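Side-chain contacts in lysozyme (Meretrix lusoria, PDB 4PJ2), which hydrolyses the beta-1,4 linkages of peptidoglycan, lysing the Gram-positive bacterium M. luteus, and also has chitinase activity: residues R9-I14 and C68-M73; A80-R85 and A90-G95. One frame throughout, in Å; residues are numbered along the deposited sequence.

Contact 1 (R9-I14 and C68-M73)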
# COMPACT_ATOMS: atom_id res chain seq x y z
N ARG D 9 -1.13 17.71 19.79
CA ARG D 9 -0.42 16.71 20.60
C ARG D 9 -0.33 15.38 19.84
O ARG D 9 0.70 14.69 19.88
CB ARG D 9 -1.10 16.51 21.95
CG ARG D 9 -0.94 17.71 22.88
CD ARG D 9 -1.71 17.54 24.18
NE ARG D 9 -1.94 18.83 24.82
CZ ARG D 9 -2.80 19.04 25.81
NH1 ARG D 9 -3.53 18.04 26.30
NH2 ARG D 9 -2.94 20.26 26.32
N CYS D 10 -1.38 15.03 19.12
CA CYS D 10 -1.38 13.80 18.36
C CYS D 10 -0.32 13.85 17.28
O CYS D 10 0.46 12.91 17.12
CB CYS D 10 -2.74 13.56 17.73
SG CYS D 10 -2.82 12.10 16.65
N LEU D 11 -0.27 14.97 16.56
CA LEU D 11 0.75 15.14 15.53
C LEU D 11 2.15 15.05 16.11
O LEU D 11 3.03 14.43 15.54
CB LEU D 11 0.56 16.47 14.79
CG LEU D 11 -0.62 16.51 13.80
CD1 LEU D 11 -0.79 17.90 13.23
CD2 LEU D 11 -0.43 15.54 12.64
N SER D 12 2.38 15.66 17.27
CA SER D 12 3.67 15.58 17.92
C SER D 12 4.04 14.12 18.23
O SER D 12 5.18 13.69 18.01
CB SER D 12 3.64 16.43 19.20
OG SER D 12 4.86 16.33 19.94
N CYS D 13 3.09 13.37 18.77
CA CYS D 13 3.35 11.98 19.10
C CYS D 13 3.64 11.15 17.85
O CYS D 13 4.55 10.31 17.86
CB CYS D 13 2.19 11.39 19.90
SG CYS D 13 2.05 12.09 21.58
N ILE D 14 2.89 11.38 16.77
CA ILE D 14 3.18 10.67 15.53
C ILE D 14 4.56 11.05 15.01
O ILE D 14 5.31 10.20 14.56
CB ILE D 14 2.11 10.95 14.45
CG1 ILE D 14 0.75 10.41 14.92
CG2 ILE D 14 2.53 10.33 13.11
CD1 ILE D 14 -0.45 10.82 14.05
N CYS D 68 0.14 17.76 5.03
CA CYS D 68 -0.14 16.56 4.27
C CYS D 68 -0.88 15.54 5.15
O CYS D 68 -1.89 14.98 4.73
CB CYS D 68 1.16 15.99 3.72
SG CYS D 68 0.95 14.52 2.69
N VAL D 69 -0.39 15.33 6.37
CA VAL D 69 -1.06 14.43 7.30
C VAL D 69 -2.49 14.90 7.58
O VAL D 69 -3.42 14.10 7.54
CB VAL D 69 -0.27 14.30 8.62
CG1 VAL D 69 -1.03 13.42 9.61
CG2 VAL D 69 1.11 13.72 8.36
N GLN D 70 -2.66 16.20 7.85
CA GLN D 70 -4.00 16.75 8.06
C GLN D 70 -4.92 16.47 6.87
O GLN D 70 -6.08 16.06 7.05
CB GLN D 70 -3.94 18.26 8.32
CG GLN D 70 -3.29 18.65 9.64
CD GLN D 70 -4.18 18.42 10.85
OE1 GLN D 70 -5.16 17.68 10.79
NE2 GLN D 70 -3.84 19.06 11.95
N ASN D 71 -4.43 16.72 5.66
CA ASN D 71 -5.22 16.48 4.45
C ASN D 71 -5.52 15.00 4.24
O ASN D 71 -6.60 14.66 3.80
CB ASN D 71 -4.52 17.00 3.19
CG ASN D 71 -4.44 18.50 3.13
OD1 ASN D 71 -5.11 19.21 3.88
ND2 ASN D 71 -3.65 19.00 2.20
N TYR D 72 -4.55 14.13 4.53
CA TYR D 72 -4.74 12.69 4.41
C TYR D 72 -5.85 12.21 5.34
O TYR D 72 -6.73 11.43 4.93
CB TYR D 72 -3.44 11.98 4.74
CG TYR D 72 -3.36 10.57 4.22
CD1 TYR D 72 -3.67 9.48 5.02
CD2 TYR D 72 -2.93 10.31 2.92
CE1 TYR D 72 -3.55 8.17 4.55
CE2 TYR D 72 -2.82 9.01 2.44
CZ TYR D 72 -3.14 7.95 3.25
OH TYR D 72 -3.00 6.66 2.77
N MET D 73 -5.84 12.69 6.59
CA MET D 73 -6.86 12.28 7.53
C MET D 73 -8.22 12.85 7.14
O MET D 73 -9.22 12.17 7.27
CB MET D 73 -6.47 12.69 8.97
CG MET D 73 -5.15 12.07 9.47
SD MET D 73 -5.07 10.31 9.13
CE MET D 73 -3.29 10.11 9.03
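L11 spreads its two methyls over neighbouring residues of helix 62-76, CD2 meeting V69 and CD1 meeting Q70. CG of L11 is anti to its own carbonyl carbon (chi1 -74°) and chi2 is extended, which carries the fork out from helix 8-19 so that each branch has a different partner. CD2 lies 3.7 Å from CG1 of V69, an ordinary apolar contact in which the two side chains run alongside each other with opposite sense. The other branch meets a polar group: CD1 of L11 is 3.5 Å from NE2 of Q70 and lies above the amide plane, just beyond its nitrogen end. The Q70 chain, bent at chi2 (-76°), brings that amide back toward L11. No hydrogen bond joins the two segments; instead NE2 of Q70 donates to O of A2 and OE1 accepts from N of V6, which sets the rotation of the amide and which end faces L11, and satisfies both of its buried polar atoms. The N-terminal residues F1 and V6 also touch L11, and V69 packs on Y44 and H93, two substrate-binding residues. The backbones stay well apart, with CA of L11 8.5 Å from CA of V69, and about 149 Å² is buried in all. This buried meeting of side chains from two helices near the centre of the chain belongs to the helical core of the lysozyme fold, in which helix 8-19 also carries E18, the predicted proton donor.

Contact 2 (A80-R85 and A90-G95)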
# COMPACT_ATOMS: atom_id res chain seq x y z
N ALA D 80 -13.39 5.71 6.54
CA ALA D 80 -12.93 4.37 6.88
C ALA D 80 -13.59 3.85 8.16
O ALA D 80 -13.39 2.69 8.53
CB ALA D 80 -11.42 4.36 7.05
N GLY D 81 -14.35 4.70 8.86
CA GLY D 81 -14.94 4.34 10.14
C GLY D 81 -14.01 4.53 11.32
O GLY D 81 -14.22 3.98 12.39
N CYS D 82 -12.98 5.34 11.12
CA CYS D 82 -12.00 5.56 12.18
C CYS D 82 -12.52 6.47 13.25
O CYS D 82 -13.26 7.40 12.98
CB CYS D 82 -10.71 6.19 11.66
SG CYS D 82 -9.89 5.29 10.37
N PRO D 83 -12.11 6.20 14.50
CA PRO D 83 -12.38 7.18 15.54
C PRO D 83 -11.59 8.45 15.23
O PRO D 83 -10.42 8.36 14.85
CB PRO D 83 -11.91 6.50 16.82
CG PRO D 83 -11.02 5.43 16.40
CD PRO D 83 -11.37 5.03 15.02
N LEU D 84 -12.22 9.62 15.34
CA LEU D 84 -11.55 10.87 14.98
C LEU D 84 -10.79 11.44 16.16
O LEU D 84 -11.13 12.48 16.74
CB LEU D 84 -12.55 11.87 14.39
CG LEU D 84 -13.31 11.34 13.18
CD1 LEU D 84 -14.32 12.37 12.69
CD2 LEU D 84 -12.36 10.94 12.07
N ARG D 85 -9.75 10.70 16.52
CA ARG D 85 -8.81 11.08 17.55
C ARG D 85 -7.53 10.34 17.23
O ARG D 85 -7.47 9.58 16.25
CB ARG D 85 -9.32 10.70 18.93
CG ARG D 85 -9.78 9.27 19.09
CD ARG D 85 -10.18 9.04 20.53
NE ARG D 85 -10.99 7.84 20.72
CZ ARG D 85 -11.68 7.60 21.83
NH1 ARG D 85 -11.67 8.47 22.83
NH2 ARG D 85 -12.40 6.48 21.94
N ALA D 90 -3.28 8.06 14.06
CA ALA D 90 -1.99 7.37 14.09
C ALA D 90 -2.03 6.07 13.28
O ALA D 90 -1.09 5.76 12.54
CB ALA D 90 -1.56 7.09 15.55
N ARG D 91 -3.09 5.29 13.47
CA ARG D 91 -3.21 4.02 12.77
C ARG D 91 -3.42 4.20 11.24
O ARG D 91 -2.93 3.40 10.47
CB ARG D 91 -4.29 3.13 13.40
CG ARG D 91 -3.91 2.68 14.82
CD ARG D 91 -4.97 1.81 15.48
NE ARG D 91 -5.17 0.54 14.80
CZ ARG D 91 -6.20 -0.28 15.02
NH1 ARG D 91 -7.14 0.03 15.91
NH2 ARG D 91 -6.29 -1.41 14.33
N GLU D 92 -4.11 5.26 10.83
CA GLU D 92 -4.19 5.62 9.41
C GLU D 92 -2.83 6.01 8.88
O GLU D 92 -2.43 5.64 7.80
CB GLU D 92 -5.15 6.80 9.20
CG GLU D 92 -6.60 6.52 9.54
CD GLU D 92 -7.24 5.62 8.54
OE1 GLU D 92 -7.81 6.16 7.56
OE2 GLU D 92 -7.22 4.40 8.74
N HIS D 93 -2.10 6.77 9.69
CA HIS D 93 -0.81 7.21 9.23
C HIS D 93 0.14 6.04 8.99
O HIS D 93 0.85 6.02 8.00
CB HIS D 93 -0.18 8.15 10.24
CG HIS D 93 1.03 8.80 9.69
ND1 HIS D 93 0.96 9.73 8.68
CD2 HIS D 93 2.34 8.59 9.92
CE1 HIS D 93 2.18 10.09 8.33
NE2 HIS D 93 3.04 9.42 9.08
N ASN D 94 0.09 5.06 9.88
CA ASN D 94 0.96 3.89 9.80
C ASN D 94 0.47 2.87 8.78
O ASN D 94 1.28 2.20 8.15
CB ASN D 94 1.04 3.24 11.19
CG ASN D 94 2.00 2.06 11.23
OD1 ASN D 94 1.62 0.97 11.62
ND2 ASN D 94 3.22 2.28 10.80
N GLY D 95 -0.85 2.77 8.62
CA GLY D 95 -1.45 1.69 7.86
C GLY D 95 -2.20 2.04 6.60
O GLY D 95 -2.71 1.13 5.96
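C82 lays its sulfur on the carboxylate of E92, joining the disulfide-bearing loop before helix 86-95 to that helix within the lysozyme fold. In the conformer described, one of two modelled for C82, SG sits almost squarely above the carboxylate face, 3.2 Å from CD of E92. OE2 of E92 is 3.3 Å from the same SG; both short distances hold for this conformer alone and are best treated with caution. E92 reaches this place by a bend at chi2 (-71°), which folds the carboxylate toward the loop. A80 adds a looser touch, its CB 4.1 Å from OE1 of E92.

In the next shell, M73 and Y76 of helix 62-76 pack on E92, so that the side chain lies between that helix and the loop. The loop backbone has a tie of its own, O of G81 accepting a hydrogen bond from NZ of K101. The neighbouring C100 fixes both partners of the contact: its SG forms the disulfide with SG of C82, and its backbone N donates a hydrogen bond to OE2 of E92, the carboxylate oxygen nearer to that sulfur.

Along the chain, both segments of contact 1 come before those of contact 2, and the centres of the two contacts lie 10 Å apart. Contact 1 pairs helices 8-19 and 62-76, whereas contact 2 joins helix 86-95 to the loop that follows helix 62-76. The two meet directly: SD of M73 is 3.5 Å from CB of E92, and CG2 of I14 is 3.6 Å from CD2 of H93. Helix 86-95 thus packs against both helices of contact 1, and the disulfide between C10 and C86 ties its start to helix 8-19. Y72 and H93, both substrate-binding, lie on the two helices, 62-76 and 86-95, that meet here. Y72, H93 and N94 also bond to the putative exported protein bound in this assembly.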